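Local atomic coordinates of alpha-galactosidase (Umbelopsis vinacea, PDB entry 3A5V), a protein that hydrolyses terminal alpha-galactosyl residues as a tetrameric family 27 glycoside hydrolase built on a beta/alpha barrel. Residues Q251-K265 and T280-N294. Sequence-based numbering, arbitrary orientation. Where two conformers were deposited one is given.
Sequences QEEYRVHYTIWAALK and TTKEIIMNKEVIAVN
Y258 enters as a knob among I284, I285, V290 and I291, at the break between helices 279-285 and 288-294. Its CG lies anti to the backbone N (chi1 -168°), which carries the ring between I284 and V290. I284 O sits 3.5 Å above the plane of the Y258 ring, over its centre, while V290 CG1 meets the ring edge at CE1 (3.6 Å). Y258 OH is hydrogen-bonded to Y45 OH, which also bonds I285 O. With an alanine here, the pocket around the ring would probably be left underfilled and Y45 OH without its hydroxyl partner. I284 is the reciprocal knob, among Q251, Y254, R255 and Y258; its CD1 lies over one face of the R255 guanidinium, 3.7 Å from NH1. Toward one end, Q251 NE2 donates to E283 OE1 (3.1 Å) from above the carboxylate plane; R255 NH2 lies 3.4 Å from E283 OE2, a salt bridge whose hydrogen bond is weak, while R255 NE pairs with E252 OE1. At the other, N294 ND2 donates in the carbonyl plane to A262 O (3.1 Å) and also to S266 O, while K265 NZ grips V293 O (2.8 Å). Axes 251-263 and 280-285 cross at -25°, with barrel strand 268-270 between them in sequence; sandwich strands 322-329 and 384-390 pack against 251-263, helix 40-43 against I285.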
loop_
_atom_site.group_PDB
_atom_site.type_symbol
_atom_site.label_atom_id
_atom_site.label_comp_id
_atom_site.label_asym_id
_atom_site.label_seq_id
_atom_site.Cartn_x
_atom_site.Cartn_y
_atom_site.Cartn_z
ATOM N N GLN A 251 4.892 35.738 -13.747
ATOM C CA GLN A 251 3.694 36.284 -13.118
ATOM C C GLN A 251 2.432 35.422 -13.321
ATOM O O GLN A 251 1.642 35.262 -12.390
ATOM C CB GLN A 251 3.424 37.761 -13.461
ATOM C CG GLN A 251 2.565 38.441 -12.371
ATOM C CD GLN A 251 1.856 39.708 -12.840
ATOM O OE1 GLN A 251 1.573 39.876 -14.018
ATOM N NE2 GLN A 251 1.547 40.593 -11.899
ATOM N N GLU A 252 2.237 34.892 -14.526
ATOM C CA GLU A 252 1.056 34.052 -14.779
ATOM C C GLU A 252 1.118 32.740 -13.977
ATOM O O GLU A 252 0.088 32.243 -13.490
ATOM C CB GLU A 252 0.860 33.784 -16.283
ATOM C CG GLU A 252 0.449 35.052 -17.103
ATOM C CD GLU A 252 -0.737 35.820 -16.504
ATOM O OE1 GLU A 252 -1.707 35.185 -16.054
ATOM O OE2 GLU A 252 -0.694 37.078 -16.463
ATOM N N GLU A 253 2.316 32.178 -13.843
ATOM C CA GLU A 253 2.502 31.006 -12.969
ATOM C C GLU A 253 2.159 31.310 -11.502
ATOM O O GLU A 253 1.473 30.523 -10.874
ATOM C CB GLU A 253 3.923 30.462 -13.084
ATOM C CG GLU A 253 4.160 29.751 -14.409
ATOM C CD GLU A 253 5.631 29.434 -14.685
ATOM O OE1 GLU A 253 6.543 30.043 -14.076
ATOM O OE2 GLU A 253 5.857 28.563 -15.537
ATOM N N TYR A 254 2.645 32.438 -10.962
ATOM C CA TYR A 254 2.256 32.874 -9.608
ATOM C C TYR A 254 0.762 33.143 -9.494
ATOM O O TYR A 254 0.153 32.866 -8.446
ATOM C CB TYR A 254 3.021 34.129 -9.156
ATOM C CG TYR A 254 4.459 33.844 -8.777
ATOM C CD1 TYR A 254 4.795 32.695 -8.036
ATOM C CD2 TYR A 254 5.489 34.718 -9.164
ATOM C CE1 TYR A 254 6.130 32.419 -7.693
ATOM C CE2 TYR A 254 6.835 34.455 -8.824
ATOM C CZ TYR A 254 7.140 33.308 -8.093
ATOM O OH TYR A 254 8.464 33.048 -7.778
ATOM N N ARG A 255 0.170 33.704 -10.551
ATOM C CA ARG A 255 -1.267 33.943 -10.516
ATOM C C ARG A 255 -2.026 32.617 -10.387
ATOM O O ARG A 255 -3.008 32.517 -9.647
ATOM C CB ARG A 255 -1.734 34.726 -11.754
ATOM C CG ARG A 255 -3.190 35.196 -11.641
ATOM C CD ARG A 255 -3.724 35.689 -12.986
ATOM N NE ARG A 255 -2.858 36.691 -13.612
ATOM C CZ ARG A 255 -2.765 37.964 -13.232
ATOM N NH1 ARG A 255 -3.465 38.420 -12.186
ATOM N NH2 ARG A 255 -1.955 38.789 -13.900
ATOM N N VAL A 256 -1.564 31.595 -11.110
ATOM C CA VAL A 256 -2.188 30.277 -11.033
ATOM C C VAL A 256 -2.079 29.691 -9.629
ATOM O O VAL A 256 -3.058 29.234 -9.044
ATOM C CB VAL A 256 -1.570 29.306 -12.084
ATOM C CG1 VAL A 256 -2.170 27.863 -11.943
ATOM C CG2 VAL A 256 -1.841 29.832 -13.426
ATOM N N HIS A 257 -0.861 29.720 -9.113
ATOM C CA HIS A 257 -0.506 29.256 -7.780
ATOM C C HIS A 257 -1.408 29.928 -6.733
ATOM O O HIS A 257 -2.127 29.243 -5.995
ATOM C CB HIS A 257 1.001 29.556 -7.623
ATOM C CG HIS A 257 1.566 29.403 -6.239
ATOM N ND1 HIS A 257 1.267 28.348 -5.405
ATOM C CD2 HIS A 257 2.504 30.142 -5.593
ATOM C CE1 HIS A 257 1.967 28.465 -4.288
ATOM N NE2 HIS A 257 2.732 29.540 -4.382
ATOM N N TYR A 258 -1.445 31.261 -6.737
ATOM C CA TYR A 258 -2.266 31.989 -5.762
ATOM C C TYR A 258 -3.768 31.678 -5.916
ATOM O O TYR A 258 -4.480 31.466 -4.928
ATOM C CB TYR A 258 -2.005 33.503 -5.885
ATOM C CG TYR A 258 -2.578 34.310 -4.741
ATOM C CD1 TYR A 258 -3.916 34.712 -4.758
ATOM C CD2 TYR A 258 -1.793 34.651 -3.637
ATOM C CE1 TYR A 258 -4.476 35.429 -3.713
ATOM C CE2 TYR A 258 -2.343 35.395 -2.569
ATOM C CZ TYR A 258 -3.692 35.774 -2.624
ATOM O OH TYR A 258 -4.265 36.515 -1.604
ATOM N N THR A 259 -4.246 31.687 -7.155
ATOM C CA THR A 259 -5.671 31.433 -7.454
ATOM C C THR A 259 -6.156 30.090 -6.901
ATOM O O THR A 259 -7.219 30.012 -6.268
ATOM C CB THR A 259 -5.915 31.451 -8.986
ATOM O OG1 THR A 259 -5.576 32.749 -9.520
ATOM C CG2 THR A 259 -7.385 31.085 -9.325
ATOM N N ILE A 260 -5.398 29.028 -7.175
ATOM C CA ILE A 260 -5.804 27.693 -6.769
ATOM C C ILE A 260 -5.714 27.533 -5.248
ATOM O O ILE A 260 -6.621 26.988 -4.647
ATOM C CB ILE A 260 -5.018 26.564 -7.528
ATOM C CG1 ILE A 260 -5.262 26.647 -9.056
ATOM C CG2 ILE A 260 -5.395 25.164 -7.007
ATOM C CD1 ILE A 260 -6.745 26.452 -9.493
ATOM N N TRP A 261 -4.630 28.015 -4.636
ATOM C CA TRP A 261 -4.526 28.022 -3.163
ATOM C C TRP A 261 -5.726 28.779 -2.554
ATOM O O TRP A 261 -6.357 28.314 -1.596
ATOM C CB TRP A 261 -3.231 28.717 -2.739
ATOM C CG TRP A 261 -1.982 27.817 -2.591
ATOM C CD1 TRP A 261 -1.162 27.778 -1.497
ATOM C CD2 TRP A 261 -1.419 26.880 -3.542
ATOM N NE1 TRP A 261 -0.139 26.895 -1.695
ATOM C CE2 TRP A 261 -0.262 26.326 -2.937
ATOM C CE3 TRP A 261 -1.782 26.447 -4.834
ATOM C CZ2 TRP A 261 0.543 25.350 -3.574
ATOM C CZ3 TRP A 261 -0.978 25.469 -5.476
ATOM C CH2 TRP A 261 0.173 24.935 -4.835
ATOM N N ALA A 262 -6.046 29.942 -3.114
ATOM C CA ALA A 262 -7.176 30.725 -2.594
ATOM C C ALA A 262 -8.509 29.962 -2.760
ATOM O O ALA A 262 -9.284 29.823 -1.817
ATOM C CB ALA A 262 -7.243 32.099 -3.303
ATOM N N ALA A 263 -8.771 29.468 -3.962
ATOM C CA ALA A 263 -10.073 28.824 -4.262
ATOM C C ALA A 263 -10.274 27.449 -3.622
ATOM O O ALA A 263 -11.406 27.002 -3.455
ATOM C CB ALA A 263 -10.288 28.737 -5.812
ATOM N N LEU A 264 -9.181 26.769 -3.284
ATOM C CA LEU A 264 -9.264 25.506 -2.573
ATOM C C LEU A 264 -9.277 25.687 -1.045
ATOM O O LEU A 264 -9.257 24.703 -0.301
ATOM C CB LEU A 264 -8.160 24.512 -3.036
ATOM C CG LEU A 264 -8.610 23.586 -4.196
ATOM C CD1 LEU A 264 -9.192 24.376 -5.410
ATOM C CD2 LEU A 264 -7.441 22.686 -4.685
ATOM N N LYS A 265 -9.381 26.947 -0.607
ATOM C CA LYS A 265 -9.457 27.307 0.814
ATOM C C LYS A 265 -8.230 26.803 1.585
ATOM O O LYS A 265 -8.342 26.329 2.718
ATOM C CB LYS A 265 -10.781 26.831 1.449
ATOM C CG LYS A 265 -11.938 27.882 1.475
ATOM C CD LYS A 265 -12.420 28.330 0.097
ATOM C CE LYS A 265 -13.758 29.072 0.218
ATOM N NZ LYS A 265 -14.293 29.531 -1.095
ATOM N N THR A 280 4.507 43.916 -9.187
ATOM C CA THR A 280 4.096 42.620 -9.721
ATOM C C THR A 280 3.590 41.681 -8.606
ATOM O O THR A 280 2.590 40.972 -8.785
ATOM C CB THR A 280 5.301 41.977 -10.446
ATOM O OG1 THR A 280 5.926 42.968 -11.276
ATOM C CG2 THR A 280 4.879 40.791 -11.307
ATOM N N THR A 281 4.274 41.689 -7.469
ATOM C CA THR A 281 3.849 40.890 -6.322
ATOM C C THR A 281 2.535 41.435 -5.726
ATOM O O THR A 281 1.623 40.661 -5.409
ATOM C CB THR A 281 4.980 40.771 -5.270
ATOM O OG1 THR A 281 6.038 39.958 -5.829
ATOM C CG2 THR A 281 4.465 40.106 -3.983
ATOM N N LYS A 282 2.428 42.760 -5.608
ATOM C CA LYS A 282 1.220 43.364 -5.013
ATOM C C LYS A 282 -0.018 43.001 -5.833
ATOM O O LYS A 282 -1.071 42.725 -5.284
ATOM C CB LYS A 282 1.345 44.892 -4.943
ATOM C CG LYS A 282 2.385 45.423 -3.958
ATOM C CD LYS A 282 2.436 46.978 -4.004
ATOM C CE LYS A 282 3.439 47.515 -2.980
ATOM N NZ LYS A 282 3.670 49.004 -3.108
ATOM N N GLU A 283 0.118 43.016 -7.158
ATOM C CA GLU A 283 -0.992 42.660 -8.054
ATOM C C GLU A 283 -1.566 41.278 -7.719
ATOM O O GLU A 283 -2.790 41.072 -7.764
ATOM C CB GLU A 283 -0.525 42.716 -9.515
ATOM C CG GLU A 283 -1.633 42.467 -10.530
ATOM C CD GLU A 283 -1.163 42.559 -11.982
ATOM O OE1 GLU A 283 -0.108 43.195 -12.255
ATOM O OE2 GLU A 283 -1.857 41.973 -12.846
ATOM N N ILE A 284 -0.683 40.339 -7.374
ATOM C CA ILE A 284 -1.099 38.956 -7.054
ATOM C C ILE A 284 -1.606 38.779 -5.604
ATOM O O ILE A 284 -2.609 38.100 -5.355
ATOM C CB ILE A 284 0.042 37.922 -7.354
ATOM C CG1 ILE A 284 0.537 38.015 -8.822
ATOM C CG2 ILE A 284 -0.399 36.461 -6.983
ATOM C CD1 ILE A 284 -0.560 37.789 -9.916
ATOM N N ILE A 285 -0.925 39.394 -4.640
ATOM C CA ILE A 285 -1.244 39.103 -3.233
ATOM C C ILE A 285 -2.160 40.139 -2.559
ATOM O O ILE A 285 -2.572 39.943 -1.412
ATOM C CB ILE A 285 0.023 38.832 -2.376
ATOM C CG1 ILE A 285 0.831 40.128 -2.136
ATOM C CG2 ILE A 285 0.882 37.676 -3.019
ATOM C CD1 ILE A 285 2.039 39.959 -1.190
ATOM N N MET A 286 -2.459 41.243 -3.248
ATOM C CA MET A 286 -3.260 42.300 -2.611
ATOM C C MET A 286 -4.574 42.572 -3.317
ATOM O O MET A 286 -5.096 43.694 -3.261
ATOM C CB MET A 286 -2.460 43.613 -2.464
ATOM C CG MET A 286 -1.152 43.475 -1.674
ATOM S SD MET A 286 -0.418 45.125 -1.446
ATOM C CE MET A 286 1.050 44.738 -0.490
ATOM N N ASN A 287 -5.112 41.555 -3.977
ATOM C CA ASN A 287 -6.371 41.721 -4.693
ATOM C C ASN A 287 -7.506 41.298 -3.766
ATOM O O ASN A 287 -7.686 40.109 -3.508
ATOM C CB ASN A 287 -6.352 40.896 -5.994
ATOM C CG ASN A 287 -7.628 41.061 -6.825
ATOM O OD1 ASN A 287 -8.735 41.076 -6.284
ATOM N ND2 ASN A 287 -7.472 41.168 -8.148
ATOM N N LYS A 288 -8.265 42.267 -3.260
ATOM C CA LYS A 288 -9.321 41.985 -2.275
ATOM C C LYS A 288 -10.385 41.022 -2.771
ATOM O O LYS A 288 -10.960 40.302 -1.974
ATOM C CB LYS A 288 -10.015 43.285 -1.798
ATOM C CG LYS A 288 -9.075 44.247 -1.048
ATOM C CD LYS A 288 -9.804 45.568 -0.728
ATOM C CE LYS A 288 -8.842 46.603 -0.180
ATOM N NZ LYS A 288 -9.644 47.815 0.237
ATOM N N GLU A 289 -10.675 41.044 -4.075
ATOM C CA GLU A 289 -11.732 40.199 -4.638
ATOM C C GLU A 289 -11.301 38.723 -4.655
ATOM O O GLU A 289 -12.117 37.842 -4.436
ATOM C CB GLU A 289 -12.117 40.676 -6.047
ATOM C CG GLU A 289 -12.621 42.142 -6.075
ATOM C CD GLU A 289 -13.340 42.513 -7.366
ATOM O OE1 GLU A 289 -13.873 41.622 -8.058
ATOM O OE2 GLU A 289 -13.374 43.717 -7.699
ATOM N N VAL A 290 -10.015 38.477 -4.896
ATOM C CA VAL A 290 -9.468 37.110 -4.840
ATOM C C VAL A 290 -9.400 36.618 -3.384
ATOM O O VAL A 290 -9.808 35.497 -3.084
ATOM C CB VAL A 290 -8.088 37.016 -5.520
ATOM C CG1 VAL A 290 -7.601 35.541 -5.557
ATOM C CG2 VAL A 290 -8.146 37.592 -6.944
ATOM N N ILE A 291 -8.912 37.468 -2.476
ATOM C CA ILE A 291 -8.911 37.144 -1.046
ATOM C C ILE A 291 -10.330 36.811 -0.560
ATOM O O ILE A 291 -10.519 35.856 0.182
ATOM C CB ILE A 291 -8.268 38.282 -0.195
ATOM C CG1 ILE A 291 -6.772 38.424 -0.545
ATOM C CG2 ILE A 291 -8.494 38.050 1.336
ATOM C CD1 ILE A 291 -6.150 39.742 -0.076
ATOM N N ALA A 292 -11.322 37.580 -1.019
ATOM C CA ALA A 292 -12.720 37.316 -0.658
ATOM C C ALA A 292 -13.215 35.927 -1.082
ATOM O O ALA A 292 -14.151 35.387 -0.489
ATOM C CB ALA A 292 -13.627 38.416 -1.243
ATOM N N VAL A 293 -12.610 35.351 -2.124
ATOM C CA VAL A 293 -12.958 33.965 -2.495
ATOM C C VAL A 293 -12.454 32.988 -1.425
ATOM O O VAL A 293 -13.195 32.108 -0.978
ATOM C CB VAL A 293 -12.387 33.575 -3.901
ATOM C CG1 VAL A 293 -12.473 32.042 -4.128
ATOM C CG2 VAL A 293 -13.121 34.345 -5.002
ATOM N N ASN A 294 -11.192 33.150 -1.021
ATOM C CA ASN A 294 -10.586 32.315 0.024
ATOM C C ASN A 294 -11.342 32.454 1.350
ATOM O O ASN A 294 -11.558 31.474 2.073
ATOM C CB ASN A 294 -9.091 32.685 0.192
ATOM C CG ASN A 294 -8.374 31.832 1.264
ATOM O OD1 ASN A 294 -8.139 32.293 2.378
ATOM N ND2 ASN A 294 -8.016 30.589 0.911
HETATM O O HOH W 1 -4.110 41.232 -11.864
#